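Local coordinates for UPF0403 protein yphP (Bacillus subtilis, PDB 3FHK) that removes bacillithiol from S-bacillithiolated proteins as a dithiol bacilliredoxin of the thioredoxin superfamily, working through a CXC active-site motif, at residues V52-G57 and S106-A111; P18-L23 and T83-Q88. The protein carries 2 engineered substitutions. All blocks are in the same frame, centred on the assembly; numbering follows the deposited sequence.

Contact 1: residues V52-G57 and S106-A111; sequences VNSVCG and SSPSMA
Val52 and Ser109 face one another as an antiparallel hydrogen-bonded pair. Val52 N gives to Ser109 O at 2.7 Å, and Ser109 N returns a bond to Val52 O at 3.1 Å. Their side chains share one face of the sheet, Val52 CB 3.5 Å from Ser109 OG. The serine hydroxyl lies between its own backbone N and carbonyl carbon (chi1 59°), which turns it back to Ser106 O at 2.9 Å, a bond made from above that carbonyl plane. Replacing Ser109 by alanine would remove this hydroxyl and would probably leave Ser106 O with little more than a weak bond from Arg97. Just before Ser109 the chain passes through a cis peptide, between Ser107 and Pro108. The proline ring presents CD to Cys56 SG in the conformer described here, while Ser107 OG comes against Ser54 CB. Ser54 OG, anti to its own N, accepts Cys56 N in a nearly straight bond (172°), an ST turn that ends on Cys56, the nucleophile at the N-cap of helix 57-73. A cis-proline facing the redox cysteines is a hallmark of thioredoxin folds. Pro108 also packs on Cys58, so both CXC cysteines lie against the proline, whose ring has no N-H to offer.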
ATOM      1  N   VAL A  52      28.462   4.182  -8.013  1.00 28.28           N
ATOM      2  CA  VAL A  52      27.098   4.641  -8.171  1.00 27.54           C
ATOM      3  C   VAL A  52      26.173   3.504  -7.792  1.00 30.94           C
ATOM      4  O   VAL A  52      25.997   2.538  -8.548  1.00 33.67           O
ATOM      5  CB  VAL A  52      26.821   5.108  -9.591  1.00 23.89           C
ATOM      6  CG1 VAL A  52      25.347   5.457  -9.733  1.00 20.15           C
ATOM      7  CG2 VAL A  52      27.693   6.305  -9.898  1.00 32.65           C
ATOM      8  N   ASN A  53      25.604   3.628  -6.600  1.00 30.93           N
ATOM      9  CA  ASN A  53      24.830   2.566  -5.990  1.00 32.43           C
ATOM     10  C   ASN A  53      23.418   2.541  -6.564  1.00 33.49           C
ATOM     11  O   ASN A  53      23.024   3.464  -7.279  1.00 31.28           O
ATOM     12  CB  ASN A  53      24.817   2.756  -4.471  1.00 33.71           C
ATOM     13  CG  ASN A  53      24.548   1.463  -3.719  1.00 35.97           C
ATOM     14  OD1 ASN A  53      24.398   0.396  -4.320  1.00 31.29           O
ATOM     15  ND2 ASN A  53      24.475   1.556  -2.397  1.00 34.97           N
ATOM     16  N   SER A  54      22.671   1.479  -6.264  1.00 37.83           N
ATOM     17  CA  SER A  54      21.337   1.276  -6.829  1.00 37.96           C
ATOM     18  C   SER A  54      20.594   0.185  -6.053  1.00 42.07           C
ATOM     19  O   SER A  54      21.215  -0.644  -5.401  1.00 37.05           O
ATOM     20  CB  SER A  54      21.446   0.880  -8.308  1.00 33.26           C
ATOM     21  OG  SER A  54      20.246   0.276  -8.783  1.00 43.56           O
ATOM     22  N   VAL A  55      19.267   0.179  -6.142  1.00 39.95           N
ATOM     23  CA  VAL A  55      18.444  -0.808  -5.436  1.00 38.62           C
ATOM     24  C   VAL A  55      18.351  -2.166  -6.149  1.00 36.48           C
ATOM     25  O   VAL A  55      17.989  -3.180  -5.550  1.00 43.34           O
ATOM     26  CB  VAL A  55      17.013  -0.262  -5.221  1.00 47.71           C
ATOM     27  CG1 VAL A  55      16.139  -1.291  -4.541  1.00 56.86           C
ATOM     28  CG2 VAL A  55      17.057   1.000  -4.392  1.00 51.71           C
ATOM     29  N   CYS A  56      18.662  -2.188  -7.439  0.50 35.79           N
ATOM     30  CA  CYS A  56      18.410  -3.380  -8.237  0.50 38.68           C
ATOM     31  C   CYS A  56      19.283  -4.569  -7.824  0.50 37.12           C
ATOM     32  O   CYS A  56      20.305  -4.418  -7.162  0.50 36.51           O
ATOM     33  CB  CYS A  56      18.617  -3.062  -9.712  0.50 36.69           C
ATOM     34  SG  CYS A  56      20.269  -2.470 -10.009  0.50 25.87           S
ATOM     35  N   GLY A  57      18.862  -5.756  -8.234  1.00 42.90           N
ATOM     36  CA  GLY A  57      19.521  -6.988  -7.865  1.00 42.05           C
ATOM     37  C   GLY A  57      20.998  -7.012  -8.195  1.00 43.50           C
ATOM     38  O   GLY A  57      21.799  -7.540  -7.432  1.00 51.81           O
ATOM     39  N   SER A 106      24.255   5.418 -15.923  1.00 37.78           N
ATOM     40  CA  SER A 106      23.758   4.070 -15.687  1.00 36.32           C
ATOM     41  C   SER A 106      23.968   3.703 -14.226  1.00 37.33           C
ATOM     42  O   SER A 106      24.727   4.358 -13.512  1.00 39.12           O
ATOM     43  CB  SER A 106      24.431   3.044 -16.609  1.00 36.21           C
ATOM     44  OG  SER A 106      25.771   2.780 -16.224  1.00 33.24           O
ATOM     45  N   SER A 107      23.316   2.629 -13.799  1.00 35.17           N
ATOM     46  CA  SER A 107      23.201   2.310 -12.383  1.00 41.68           C
ATOM     47  C   SER A 107      22.953   0.807 -12.227  1.00 37.41           C
ATOM     48  O   SER A 107      22.039   0.264 -12.852  1.00 34.54           O
ATOM     49  CB  SER A 107      22.013   3.091 -11.818  1.00 43.51           C
ATOM     50  OG  SER A 107      21.928   2.967 -10.422  1.00 59.38           O
ATOM     51  N   PRO A 108      23.777   0.114 -11.423  1.00 33.80           N
ATOM     52  CA  PRO A 108      24.955   0.626 -10.725  1.00 33.58           C
ATOM     53  C   PRO A 108      26.060   0.875 -11.730  1.00 33.03           C
ATOM     54  O   PRO A 108      26.011   0.350 -12.833  1.00 32.56           O
ATOM     55  CB  PRO A 108      25.355  -0.556  -9.834  1.00 26.70           C
ATOM     56  CG  PRO A 108      24.895  -1.754 -10.629  1.00 24.61           C
ATOM     57  CD  PRO A 108      23.556  -1.314 -11.111  1.00 25.20           C
ATOM     58  N   SER A 109      27.044   1.674 -11.356  1.00 30.45           N
ATOM     59  CA  SER A 109      28.219   1.836 -12.196  1.00 30.32           C
ATOM     60  C   SER A 109      29.367   2.276 -11.301  1.00 30.99           C
ATOM     61  O   SER A 109      29.156   2.590 -10.131  1.00 29.32           O
ATOM     62  CB  SER A 109      27.943   2.818 -13.350  1.00 27.92           C
ATOM     63  OG  SER A 109      27.557   4.100 -12.871  1.00 28.62           O
ATOM     64  N   MET A 110      30.581   2.283 -11.831  1.00 32.58           N
ATOM     65  CA  MET A 110      31.739   2.638 -11.017  1.00 31.75           C
ATOM     66  C   MET A 110      32.731   3.489 -11.814  1.00 36.14           C
ATOM     67  O   MET A 110      32.928   3.273 -13.006  1.00 31.11           O
ATOM     68  CB  MET A 110      32.415   1.374 -10.491  1.00 21.83           C
ATOM     69  CG  MET A 110      31.541   0.529  -9.555  1.00 30.65           C
ATOM     70  SD  MET A 110      32.361  -0.973  -8.955  1.00 30.53           S
ATOM     71  CE  MET A 110      31.735  -2.161 -10.130  1.00 45.49           C
ATOM     72  N   ALA A 111      33.339   4.471 -11.158  1.00 29.37           N
ATOM     73  CA  ALA A 111      34.431   5.204 -11.767  1.00 24.62           C
ATOM     74  C   ALA A 111      35.660   5.239 -10.875  1.00 33.31           C
ATOM     75  O   ALA A 111      35.561   5.465  -9.664  1.00 34.60           O
ATOM     76  CB  ALA A 111      34.001   6.632 -12.146  1.00 30.30           C
TER

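Contact 2: residues P18-L23 and T83-Q88; sequences PMRREL and TVFAGQ
With CG anti to the carbonyl carbon (chi1 -62°) and the chain extended from CG to NE, Arg20 reaches from the helix across the Phe85 ring; Phe85, its own CG anti to the backbone N (chi1 -152°), turns that ring toward the helix. Arg20 CG lies 3.8 Å from Phe85 CD2, and Phe85 CD2 lies over one face of the guanidinium, the two planes 31° apart. Met19 approaches differently: its CB meets the ring edge in plane, 3.9 Å from Phe85 CE2. The long aliphatic part of an arginine suits this place, because its methylenes pack against an aromatic while its charged end goes on to acidic partners. There Arg20 NH1 forms salt bridges with Glu30 and Asp89, and a water in the guanidinium plane links Arg20 NH2, at 2.9 Å, to Gln88 OE1, at 3.0 Å. One turn on, Leu23 CD1 rests 3.5 Å from Thr83 OG1, a hydroxyl already engaged by Val51 O and so tolerable beside a methyl. Helix 18-23 runs almost antiparallel to strand 83-85, the axes of these short segments coming within 10.2 Å. Helix 57-73 adjoins Met19 and Leu23, strand 47-53 lies beside strand 80-85, and Arg21 of the second subunit packs on Met19.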
ATOM      1  N   PRO A  18      20.256  -0.798   4.784  1.00 47.75           N
ATOM      2  CA  PRO A  18      21.292  -1.828   4.663  1.00 48.29           C
ATOM      3  C   PRO A  18      21.975  -1.782   3.299  1.00 46.42           C
ATOM      4  O   PRO A  18      23.111  -2.236   3.179  1.00 38.89           O
ATOM      5  CB  PRO A  18      20.500  -3.139   4.817  1.00 39.15           C
ATOM      6  CG  PRO A  18      19.092  -2.764   4.493  1.00 39.68           C
ATOM      7  CD  PRO A  18      18.945  -1.399   5.079  1.00 45.29           C
ATOM      8  N   MET A  19      21.293  -1.244   2.288  1.00 44.67           N
ATOM      9  CA  MET A  19      21.900  -1.109   0.967  1.00 42.65           C
ATOM     10  C   MET A  19      22.979  -0.030   0.979  1.00 43.78           C
ATOM     11  O   MET A  19      23.925  -0.090   0.194  1.00 42.86           O
ATOM     12  CB  MET A  19      20.846  -0.837  -0.116  1.00 44.85           C
ATOM     13  CG  MET A  19      19.836  -1.974  -0.276  1.00 48.69           C
ATOM     14  SD  MET A  19      18.589  -1.730  -1.580  1.00 31.42           S
ATOM     15  CE  MET A  19      17.279  -2.772  -0.937  1.00 37.82           C
ATOM     16  N   ARG A  20      22.841   0.946   1.876  1.00 43.45           N
ATOM     17  CA  ARG A  20      23.882   1.957   2.078  1.00 44.51           C
ATOM     18  C   ARG A  20      25.002   1.424   2.960  1.00 52.13           C
ATOM     19  O   ARG A  20      26.175   1.463   2.588  1.00 55.20           O
ATOM     20  CB  ARG A  20      23.304   3.212   2.728  1.00 39.66           C
ATOM     21  CG  ARG A  20      22.255   3.904   1.887  1.00 38.90           C
ATOM     22  CD  ARG A  20      21.566   5.012   2.660  1.00 37.58           C
ATOM     23  NE  ARG A  20      20.535   5.662   1.858  1.00 42.80           N
ATOM     24  CZ  ARG A  20      20.714   6.794   1.178  1.00 39.41           C
ATOM     25  NH1 ARG A  20      21.886   7.405   1.195  1.00 41.05           N
ATOM     26  NH2 ARG A  20      19.717   7.318   0.480  1.00 41.74           N
ATOM     27  N   ARG A  21      24.632   0.934   4.136  1.00 49.92           N
ATOM     28  CA  ARG A  21      25.611   0.446   5.096  1.00 48.15           C
ATOM     29  C   ARG A  21      26.540  -0.600   4.487  1.00 39.53           C
ATOM     30  O   ARG A  21      27.712  -0.685   4.855  1.00 34.52           O
ATOM     31  CB  ARG A  21      24.922  -0.108   6.337  1.00 45.91           C
ATOM     32  CG  ARG A  21      24.479   0.950   7.321  1.00 53.72           C
ATOM     33  CD  ARG A  21      23.876   0.276   8.542  1.00 69.13           C
ATOM     34  NE  ARG A  21      23.376   1.233   9.522  1.00 80.22           N
ATOM     35  CZ  ARG A  21      22.320   1.014  10.302  1.00 82.56           C
ATOM     36  NH1 ARG A  21      21.641  -0.123  10.201  1.00 73.81           N
ATOM     37  NH2 ARG A  21      21.928   1.939  11.170  1.00 86.89           N
ATOM     38  N   GLU A  22      26.025  -1.381   3.545  1.00 31.13           N
ATOM     39  CA  GLU A  22      26.867  -2.348   2.854  1.00 31.03           C
ATOM     40  C   GLU A  22      28.149  -1.693   2.325  1.00 39.70           C
ATOM     41  O   GLU A  22      29.230  -2.266   2.450  1.00 42.01           O
ATOM     42  CB  GLU A  22      26.104  -3.056   1.733  1.00 40.64           C
ATOM     43  CG  GLU A  22      26.971  -4.012   0.925  1.00 56.86           C
ATOM     44  CD  GLU A  22      26.162  -5.054   0.171  1.00 70.36           C
ATOM     45  OE1 GLU A  22      24.916  -5.010   0.260  1.00 76.15           O
ATOM     46  OE2 GLU A  22      26.772  -5.918  -0.504  1.00 69.64           O
ATOM     47  N   LEU A  23      28.028  -0.491   1.753  1.00 34.27           N
ATOM     48  CA  LEU A  23      29.192   0.264   1.291  1.00 30.56           C
ATOM     49  C   LEU A  23      29.842   1.102   2.389  1.00 31.59           C
ATOM     50  O   LEU A  23      31.070   1.115   2.518  1.00 38.94           O
ATOM     51  CB  LEU A  23      28.824   1.174   0.106  1.00 34.53           C
ATOM     52  CG  LEU A  23      28.387   0.451  -1.170  1.00 36.14           C
ATOM     53  CD1 LEU A  23      27.898   1.435  -2.223  1.00 34.04           C
ATOM     54  CD2 LEU A  23      29.529  -0.409  -1.713  1.00 30.24           C
ATOM     55  N   THR A  83      30.531   7.011  -2.506  1.00 33.60           N
ATOM     56  CA  THR A  83      29.403   6.498  -3.239  1.00 36.37           C
ATOM     57  C   THR A  83      28.281   7.508  -3.286  1.00 36.91           C
ATOM     58  O   THR A  83      28.128   8.342  -2.390  1.00 29.26           O
ATOM     59  CB  THR A  83      28.903   5.150  -2.647  1.00 32.62           C
ATOM     60  OG1 THR A  83      27.711   4.752  -3.325  1.00 32.62           O
ATOM     61  CG2 THR A  83      28.633   5.270  -1.147  1.00 28.68           C
ATOM     62  N   VAL A  84      27.529   7.438  -4.372  1.00 33.43           N
ATOM     63  CA  VAL A  84      26.284   8.157  -4.497  1.00 36.38           C
ATOM     64  C   VAL A  84      25.242   7.104  -4.815  1.00 34.36           C
ATOM     65  O   VAL A  84      25.541   6.116  -5.488  1.00 35.31           O
ATOM     66  CB  VAL A  84      26.344   9.200  -5.623  1.00 34.92           C
ATOM     67  CG1 VAL A  84      27.157  10.421  -5.180  1.00 32.80           C
ATOM     68  CG2 VAL A  84      26.942   8.574  -6.876  1.00 26.97           C
ATOM     69  N   PHE A  85      24.027   7.311  -4.321  1.00 30.63           N
ATOM     70  CA  PHE A  85      22.971   6.325  -4.454  1.00 30.93           C
ATOM     71  C   PHE A  85      21.947   6.746  -5.492  1.00 33.28           C
ATOM     72  O   PHE A  85      21.046   7.532  -5.206  1.00 40.46           O
ATOM     73  CB  PHE A  85      22.276   6.094  -3.113  1.00 29.13           C
ATOM     74  CG  PHE A  85      21.683   4.723  -2.978  1.00 34.11           C
ATOM     75  CD1 PHE A  85      20.759   4.268  -3.896  1.00 29.13           C
ATOM     76  CD2 PHE A  85      22.061   3.880  -1.947  1.00 37.05           C
ATOM     77  CE1 PHE A  85      20.210   3.006  -3.788  1.00 31.02           C
ATOM     78  CE2 PHE A  85      21.518   2.614  -1.842  1.00 39.45           C
ATOM     79  CZ  PHE A  85      20.590   2.178  -2.770  1.00 32.88           C
ATOM     80  N   ALA A  86      22.068   6.207  -6.697  1.00 34.87           N
ATOM     81  CA  ALA A  86      21.154   6.589  -7.772  1.00 36.76           C
ATOM     82  C   ALA A  86      19.704   6.264  -7.414  1.00 36.83           C
ATOM     83  O   ALA A  86      19.415   5.225  -6.824  1.00 36.95           O
ATOM     84  CB  ALA A  86      21.550   5.905  -9.068  1.00 31.69           C
ATOM     85  N   GLY A  87      18.787   7.154  -7.767  1.00 36.89           N
ATOM     86  CA  GLY A  87      17.377   6.881  -7.553  1.00 34.53           C
ATOM     87  C   GLY A  87      16.913   7.230  -6.155  1.00 46.26           C
ATOM     88  O   GLY A  87      15.726   7.472  -5.937  1.00 54.80           O
ATOM     89  N   GLN A  88      17.849   7.258  -5.208  1.00 49.74           N
ATOM     90  CA  GLN A  88      17.539   7.634  -3.830  1.00 44.53           C
ATOM     91  C   GLN A  88      18.041   9.037  -3.501  1.00 35.13           C
ATOM     92  O   GLN A  88      17.293   9.871  -2.995  1.00 48.22           O
ATOM     93  CB  GLN A  88      18.108   6.612  -2.841  1.00 44.22           C
ATOM     94  CG  GLN A  88      17.561   5.209  -3.027  1.00 52.87           C
ATOM     95  CD  GLN A  88      16.048   5.133  -2.857  1.00 52.32           C
ATOM     96  OE1 GLN A  88      15.506   5.444  -1.787  1.00 43.95           O
ATOM     97  NE2 GLN A  88      15.361   4.701  -3.912  1.00 43.25           N
TER
HETATM   98  O   HOH W   1      16.874   6.563   0.619  1.00 42.51           O

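From the N terminus, the chain first passes 18-23 near the end of helix 2-24, then 52-57 at the end of strand 47-53, 83-88 at the end of strand 80-85, and finally 106-111 leading into strand 109-114. Contact 2 closes a loop of 59 residues and contact 1 one of 48; their segments alternate, so the closures cross rather than nest. Contact 2 sets the N-terminal helix against the sheet, whereas contact 1 joins neighbouring strands within it and brings the cis-proline turn to the CXC motif. They meet chiefly through Asn53, whose N and O probably bond to Val84 O and Ala86 N, while its ND2 bonds Met19 O, connecting strand and helix.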